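Local atomic coordinates of VP1 (New Jersey polyomavirus-2013, PDB entry 6Y5Y), a protein that builds the outer capsid shell of the virus from pentamers, and binds the sialylated glycan 3'-sialyllactose, consistent with a role in attachment to host cells. Residues Val67-His70 / Ala71-Tyr74; Pro142-Pro145 / Ile146-Met149; Ser182-Pro185 / Asn186-Ala189. All blocks are in the same frame, centred on the assembly; numbering follows the deposited sequence.

Contact 1 of 3, residues Val67-His70 / Ala71-Tyr74; sequences VIHH and ADGY. With SIA (N-acetyl-alpha-neuraminic acid), chain N.
His69 and Asp72 each carry CG beside their own backbone N and anti to the carbonyl carbon (chi1 -35° and -66°), which swings imidazole and carboxylate to the same flank of a tight turn. ND1 of His69 then donates a hydrogen bond to Asp72 OD2 over 2.7 Å, almost straight at 171°. The oxygen lies in the ring plane at the imidazole edge, and the ring comes in on the syn side of the carboxylate, a little out of its plane. The same OD2 takes a second bond from His69 N, at 2.8 Å, this time from well above the carboxylate. One acid oxygen therefore grips both the backbone and the ring of a single residue and fixes the ring's rotation. Between the two residues the chain makes a type I beta turn, closed by Asp72 N to His69 O at 3.0 Å, within the long loop joining strands 28-45 and 87-92, the BC loop of the VP1 jelly roll. OD1 of Asp72 is held by Asn76, a second-shell fastening for the carboxylate.

The far edge of the imidazole faces the glycan: His69 NE2 donates to O1B of the sialic acid carboxylate at 2.8 Å. With both ring nitrogens acting as donors and a carboxylate at each, the ring would probably carry positive charge. Val67 places both methyls against the other acid oxygen, CG1 3.5 Å and CG2 3.6 Å from sialic acid O1A, and CG2 also meets the sugar ring at C4, 3.8 Å off. Glu66 and Lys285 add further hydrogen bonds to the sugar. On the protein side, His69 and His70 pack on Asp140 of a neighbouring subunit, which places the turn at a seam of the pentamer.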
loop_
_atom_site.group_PDB
_atom_site.type_symbol
_atom_site.label_atom_id
_atom_site.label_comp_id
_atom_site.label_asym_id
_atom_site.label_seq_id
_atom_site.Cartn_x
_atom_site.Cartn_y
_atom_site.Cartn_z
ATOM N N VAL D 67 -13.645 13.083 25.213
ATOM C CA VAL D 67 -12.912 11.868 25.567
ATOM C C VAL D 67 -13.833 10.648 25.530
ATOM O O VAL D 67 -14.984 10.704 25.981
ATOM C CB VAL D 67 -12.278 12.036 26.961
ATOM C CG1 VAL D 67 -11.519 10.802 27.355
ATOM C CG2 VAL D 67 -11.348 13.268 27.002
ATOM N N ILE D 68 -13.315 9.520 25.017
ATOM C CA ILE D 68 -14.069 8.269 24.899
ATOM C C ILE D 68 -13.326 7.155 25.628
ATOM O O ILE D 68 -12.112 6.992 25.449
ATOM C CB ILE D 68 -14.299 7.882 23.421
ATOM C CG1 ILE D 68 -15.072 8.989 22.703
ATOM C CG2 ILE D 68 -15.045 6.565 23.329
ATOM C CD1 ILE D 68 -14.478 9.375 21.353
ATOM N N HIS D 69 -14.063 6.377 26.436
ATOM C CA HIS D 69 -13.539 5.247 27.190
ATOM C C HIS D 69 -14.299 3.974 26.830
ATOM O O HIS D 69 -15.452 4.024 26.391
ATOM C CB HIS D 69 -13.650 5.467 28.722
ATOM C CG HIS D 69 -13.461 6.890 29.155
ATOM N ND1 HIS D 69 -14.374 7.886 28.876
ATOM C CD2 HIS D 69 -12.470 7.479 29.868
ATOM C CE1 HIS D 69 -13.949 9.026 29.390
ATOM N NE2 HIS D 69 -12.797 8.807 29.996
ATOM N N HIS D 70 -13.657 2.830 27.097
ATOM C CA HIS D 70 -14.188 1.540 26.659
ATOM C C HIS D 70 -15.633 1.319 27.106
ATOM O O HIS D 70 -16.456 0.837 26.321
ATOM C CB HIS D 70 -13.285 0.387 27.130
ATOM C CG HIS D 70 -13.063 0.327 28.616
ATOM N ND1 HIS D 70 -13.808 -0.480 29.447
ATOM C CD2 HIS D 70 -12.163 0.952 29.409
ATOM C CE1 HIS D 70 -13.381 -0.345 30.691
ATOM N NE2 HIS D 70 -12.390 0.526 30.697
ATOM N N ALA D 71 -15.981 1.686 28.347
ATOM C CA ALA D 71 -17.322 1.393 28.840
ATOM C C ALA D 71 -18.329 2.524 28.624
ATOM O O ALA D 71 -19.471 2.400 29.079
ATOM C CB ALA D 71 -17.279 1.020 30.331
ATOM N N ASP D 72 -17.958 3.604 27.941
ATOM C CA ASP D 72 -18.934 4.656 27.661
ATOM C C ASP D 72 -20.056 4.107 26.785
ATOM O O ASP D 72 -19.824 3.290 25.886
ATOM C CB ASP D 72 -18.267 5.853 26.987
ATOM C CG ASP D 72 -17.282 6.569 27.893
ATOM O OD1 ASP D 72 -17.288 6.321 29.124
ATOM O OD2 ASP D 72 -16.496 7.382 27.366
ATOM N N GLY D 73 -21.284 4.553 27.057
ATOM C CA GLY D 73 -22.454 3.957 26.441
ATOM C C GLY D 73 -22.919 2.675 27.094
ATOM O O GLY D 73 -23.940 2.112 26.670
ATOM N N TYR D 74 -22.187 2.180 28.091
ATOM C CA TYR D 74 -22.599 1.027 28.881
ATOM C C TYR D 74 -22.747 1.392 30.351
ATOM O O TYR D 74 -23.826 1.196 30.918
ATOM C CB TYR D 74 -21.593 -0.114 28.721
ATOM C CG TYR D 74 -21.855 -1.324 29.600
ATOM C CD1 TYR D 74 -22.878 -2.216 29.302
ATOM C CD2 TYR D 74 -21.058 -1.587 30.709
ATOM C CE1 TYR D 74 -23.104 -3.335 30.094
ATOM C CE2 TYR D 74 -21.277 -2.695 31.495
ATOM C CZ TYR D 74 -22.300 -3.564 31.184
ATOM O OH TYR D 74 -22.506 -4.669 31.971
HETATM C C1 SIA N . -11.573 12.089 31.186
HETATM C C2 SIA N . -12.049 13.438 31.890
HETATM C C3 SIA N . -12.153 14.652 30.954
HETATM C C4 SIA N . -13.324 14.608 29.967
HETATM C C5 SIA N . -14.626 14.346 30.743
HETATM C C6 SIA N . -14.461 13.092 31.630
HETATM C C7 SIA N . -15.677 12.757 32.534
HETATM C C8 SIA N . -15.323 11.617 33.517
HETATM C C9 SIA N . -16.544 11.110 34.268
HETATM C C10 SIA N . -16.788 14.999 29.715
HETATM C C11 SIA N . -17.947 14.533 28.842
HETATM N N5 SIA N . -15.798 14.098 29.911
HETATM O O1A SIA N . -10.597 12.202 30.408
HETATM O O1B SIA N . -12.238 11.055 31.513
HETATM O O4 SIA N . -13.452 15.838 29.219
HETATM O O6 SIA N . -13.358 13.233 32.514
HETATM O O7 SIA N . -16.122 13.933 33.199
HETATM O O8 SIA N . -14.674 10.535 32.849
HETATM O O9 SIA N . -16.116 10.015 35.091
HETATM O O10 SIA N . -16.779 16.126 30.196
#

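Contact 2 of 3, residues Pro142-Pro145 / Ile146-Met149; sequences PSRP and IEGM
Glu147 bends back over Pro145 and reaches Arg144, its CG set between the backbone N and the carbonyl carbon (chi1 61°) and the rest of the chain extended. From CB, which points toward the preceding residues and lies 3.9 Å from Pro145 O, the side chain runs past the carbonyl of Pro145: CG lies 3.5 Å from Pro145 O and CD 3.8 Å from it. At the tip the carboxylate divides its two oxygens. OE1 sits against the proline ring, 4.0 Å from Pro145 CG. OE2 goes to the arginine, touching the aliphatic Arg144 CD at 3.5 Å and forming a long salt bridge to Arg144 NH1 at 3.9 Å. No N-H is aimed at OE2, which lies well out of the guanidinium plane, so this link is one of charge alone. A water makes the directional connection: it accepts from Arg144 NH1 at 2.5 Å, in the guanidinium plane, and donates to Glu147 OE2 at 2.7 Å. The stronger charge partner of the arginine is Glu134, which pairs with NE, while a bound glycerol also hydrogen-bonds OE2. Pro145 and Glu147 pack on Leu241 and Gly240 of a neighbouring subunit. This bend leads into strand 150-157 and belongs to the DE loop of the polyomavirus VP1 jelly roll, here at a subunit interface of the pentamer.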
loop_
_atom_site.group_PDB
_atom_site.type_symbol
_atom_site.label_atom_id
_atom_site.label_comp_id
_atom_site.label_asym_id
_atom_site.label_seq_id
_atom_site.Cartn_x
_atom_site.Cartn_y
_atom_site.Cartn_z
ATOM N N PRO D 142 8.894 12.096 23.103
ATOM C CA PRO D 142 7.816 12.821 22.432
ATOM C C PRO D 142 6.461 12.338 22.918
ATOM O O PRO D 142 6.325 11.265 23.510
ATOM C CB PRO D 142 8.015 12.442 20.961
ATOM C CG PRO D 142 8.465 11.011 21.059
ATOM C CD PRO D 142 9.346 10.941 22.309
ATOM N N SER D 143 5.446 13.149 22.642
ATOM C CA SER D 143 4.081 12.658 22.764
ATOM C C SER D 143 3.763 11.722 21.604
ATOM O O SER D 143 4.386 11.785 20.539
ATOM C CB SER D 143 3.087 13.825 22.813
ATOM O OG SER D 143 2.561 14.145 21.528
ATOM N N ARG D 144 2.836 10.800 21.846
ATOM C CA ARG D 144 2.167 10.121 20.751
ATOM C C ARG D 144 1.620 11.164 19.788
ATOM O O ARG D 144 0.935 12.099 20.230
ATOM C CB ARG D 144 1.004 9.277 21.269
ATOM C CG ARG D 144 1.412 8.047 22.006
ATOM C CD ARG D 144 1.413 6.852 21.082
ATOM N NE ARG D 144 1.529 5.623 21.849
ATOM C CZ ARG D 144 0.522 4.796 22.094
ATOM N NH1 ARG D 144 -0.688 5.045 21.609
ATOM N NH2 ARG D 144 0.735 3.705 22.813
ATOM N N PRO D 145 1.896 11.056 18.489
ATOM C CA PRO D 145 1.235 11.936 17.527
ATOM C C PRO D 145 -0.157 11.404 17.215
ATOM O O PRO D 145 -0.507 10.270 17.547
ATOM C CB PRO D 145 2.146 11.863 16.293
ATOM C CG PRO D 145 2.646 10.432 16.328
ATOM C CD PRO D 145 2.765 10.066 17.822
ATOM N N ILE D 146 -0.950 12.249 16.554
ATOM C CA ILE D 146 -2.233 11.794 16.029
ATOM C C ILE D 146 -2.003 10.589 15.130
ATOM O O ILE D 146 -1.183 10.632 14.203
ATOM C CB ILE D 146 -2.940 12.922 15.262
ATOM C CG1 ILE D 146 -3.240 14.100 16.189
ATOM C CG2 ILE D 146 -4.234 12.401 14.616
ATOM C CD1 ILE D 146 -4.173 13.745 17.338
ATOM N N GLU D 147 -2.703 9.497 15.415
ATOM C CA GLU D 147 -2.597 8.298 14.595
ATOM C C GLU D 147 -3.857 7.481 14.820
ATOM O O GLU D 147 -4.758 7.885 15.558
ATOM C CB GLU D 147 -1.333 7.500 14.923
ATOM C CG GLU D 147 -1.299 7.028 16.367
ATOM C CD GLU D 147 0.069 6.560 16.801
ATOM O OE1 GLU D 147 1.046 6.792 16.057
ATOM O OE2 GLU D 147 0.168 5.967 17.894
ATOM N N GLY D 148 -3.925 6.334 14.164
ATOM C CA GLY D 148 -5.090 5.500 14.311
ATOM C C GLY D 148 -6.109 5.749 13.220
ATOM O O GLY D 148 -5.814 6.296 12.156
ATOM N N MET D 149 -7.342 5.359 13.517
ATOM C CA MET D 149 -8.351 5.214 12.482
ATOM C C MET D 149 -8.590 6.519 11.735
ATOM O O MET D 149 -8.709 7.596 12.333
ATOM C CB MET D 149 -9.647 4.706 13.091
ATOM C CG MET D 149 -10.088 5.507 14.273
ATOM S SD MET D 149 -11.389 4.628 15.105
ATOM C CE MET D 149 -10.505 3.255 15.851
HETATM O O HOH W 1 -1.497 6.698 19.880
#

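Contact 3 of 3, residues Ser182-Pro185 / Asn186-Ala189; sequences SIHP and NDIA
Asp187 and Pro185 dominate the contact, with Ile183 next, where an extended stretch turns into the short helix 185-189. The helix lies in the long EF loop of the VP1 jelly roll, between strands 150-157 and 231-238, and Pro185 stands in its first turn, where the missing N-H of a proline costs no helical bond. Its carbonyl is the hub of the turn, since two amides share the oxygen. Ala189 N reaches Pro185 O at 3.0 Å, nearly straight (168°), the i to i+4 bond of an alpha helix. Ile188 N comes to the same oxygen at 3.1 Å, a more bent bond with i to i+3 spacing.

Asp187 folds back toward the incoming chain. With CG anti to its carbonyl carbon (chi1 -65°), the carboxylate lies over the residues before the helix, and OD2 accepts from His184 N at 3.0 Å with an angle of 163°, met from above the carboxylate plane. In return Asp187 N donates to His184 O at 2.9 Å, so backbone and side chain of one residue hold both ends of the same histidine backbone. A negative group at this helix start would also probably suit the helix dipole. The imidazole runs beside the carboxylate, its CD2 3.6 Å from Asp187 OD2, yet its ND1 bonds to Glu220 and its ring stacks with Tyr174.

Ile183 adds the apolar part. Its CG1 rests 3.6 Å from Asp187 OD2, and CD1 goes on to meet Ile188, the two side chains crossing at about a right angle with Ile183 CD1 3.8 Å from Ile188 CD1.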
loop_
_atom_site.group_PDB
_atom_site.type_symbol
_atom_site.label_atom_id
_atom_site.label_comp_id
_atom_site.label_asym_id
_atom_site.label_seq_id
_atom_site.Cartn_x
_atom_site.Cartn_y
_atom_site.Cartn_z
ATOM N N SER D 182 -28.103 15.257 18.428
ATOM C CA SER D 182 -27.811 14.345 17.331
ATOM C C SER D 182 -29.036 13.465 17.135
ATOM O O SER D 182 -29.993 13.523 17.909
ATOM C CB SER D 182 -26.551 13.519 17.613
ATOM O OG SER D 182 -26.666 12.765 18.807
ATOM N N ILE D 183 -29.008 12.651 16.083
ATOM C CA ILE D 183 -30.108 11.736 15.801
ATOM C C ILE D 183 -29.525 10.373 15.450
ATOM O O ILE D 183 -28.482 10.275 14.791
ATOM C CB ILE D 183 -31.028 12.285 14.687
ATOM C CG1 ILE D 183 -32.357 11.525 14.636
ATOM C CG2 ILE D 183 -30.336 12.244 13.343
ATOM C CD1 ILE D 183 -33.401 12.227 13.793
ATOM N N HIS D 184 -30.184 9.326 15.924
ATOM C CA HIS D 184 -29.724 7.952 15.859
ATOM C C HIS D 184 -30.665 7.130 14.988
ATOM O O HIS D 184 -31.831 7.502 14.795
ATOM C CB HIS D 184 -29.628 7.362 17.276
ATOM C CG HIS D 184 -28.935 8.270 18.245
ATOM N ND1 HIS D 184 -27.605 8.616 18.119
ATOM C CD2 HIS D 184 -29.395 8.934 19.336
ATOM C CE1 HIS D 184 -27.273 9.442 19.095
ATOM N NE2 HIS D 184 -28.338 9.648 19.850
ATOM N N PRO D 185 -30.173 6.033 14.398
ATOM C CA PRO D 185 -31.018 5.238 13.486
ATOM C C PRO D 185 -32.374 4.847 14.058
ATOM O O PRO D 185 -33.384 4.935 13.342
ATOM C CB PRO D 185 -30.137 4.014 13.195
ATOM C CG PRO D 185 -28.733 4.576 13.236
ATOM C CD PRO D 185 -28.769 5.577 14.389
ATOM N N ASN D 186 -32.443 4.454 15.332
ATOM C CA ASN D 186 -33.727 4.029 15.877
ATOM C C ASN D 186 -34.658 5.185 16.204
ATOM O O ASN D 186 -35.849 4.941 16.439
ATOM C CB ASN D 186 -33.552 3.173 17.131
ATOM C CG ASN D 186 -34.707 2.205 17.316
ATOM O OD1 ASN D 186 -35.160 1.585 16.349
ATOM N ND2 ASN D 186 -35.217 2.099 18.541
ATOM N N ASP D 187 -34.161 6.424 16.241
ATOM C CA ASP D 187 -35.071 7.560 16.308
ATOM C C ASP D 187 -35.994 7.578 15.101
ATOM O O ASP D 187 -37.132 8.050 15.195
ATOM C CB ASP D 187 -34.293 8.877 16.406
ATOM C CG ASP D 187 -33.490 8.988 17.697
ATOM O OD1 ASP D 187 -33.786 8.237 18.649
ATOM O OD2 ASP D 187 -32.556 9.816 17.756
ATOM N N ILE D 188 -35.529 7.045 13.973
ATOM C CA ILE D 188 -36.327 6.973 12.753
ATOM C C ILE D 188 -37.027 5.629 12.624
ATOM O O ILE D 188 -38.220 5.572 12.318
ATOM C CB ILE D 188 -35.436 7.251 11.523
ATOM C CG1 ILE D 188 -34.673 8.564 11.699
ATOM C CG2 ILE D 188 -36.270 7.270 10.246
ATOM C CD1 ILE D 188 -35.563 9.759 11.898
ATOM N N ALA D 189 -36.289 4.530 12.832
ATOM C CA ALA D 189 -36.855 3.197 12.625
ATOM C C ALA D 189 -37.865 2.830 13.704
ATOM O O ALA D 189 -38.790 2.057 13.437
ATOM C CB ALA D 189 -35.750 2.138 12.580
#

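From the N terminus the chain meets contact 1 in the loop between strands 28-45 and 87-92, where it closes a tight turn at the glycan pocket. Contact 2 follows beyond strand 104-117, in the run leading into strand 150-157, and contact 3 comes after strand 162-165, at the start of helix 185-189. The three are strictly in series, none nesting in or crossing another. Within the subunit none touch: nearest atoms lie about 8 Å apart for contacts 1 and 2, and about 17 Å for contacts 2 and 3. Across a subunit boundary contacts 1 and 2 do meet: Ser143 packs on His70 of a neighbouring subunit, whereas no other chain touches contact 3.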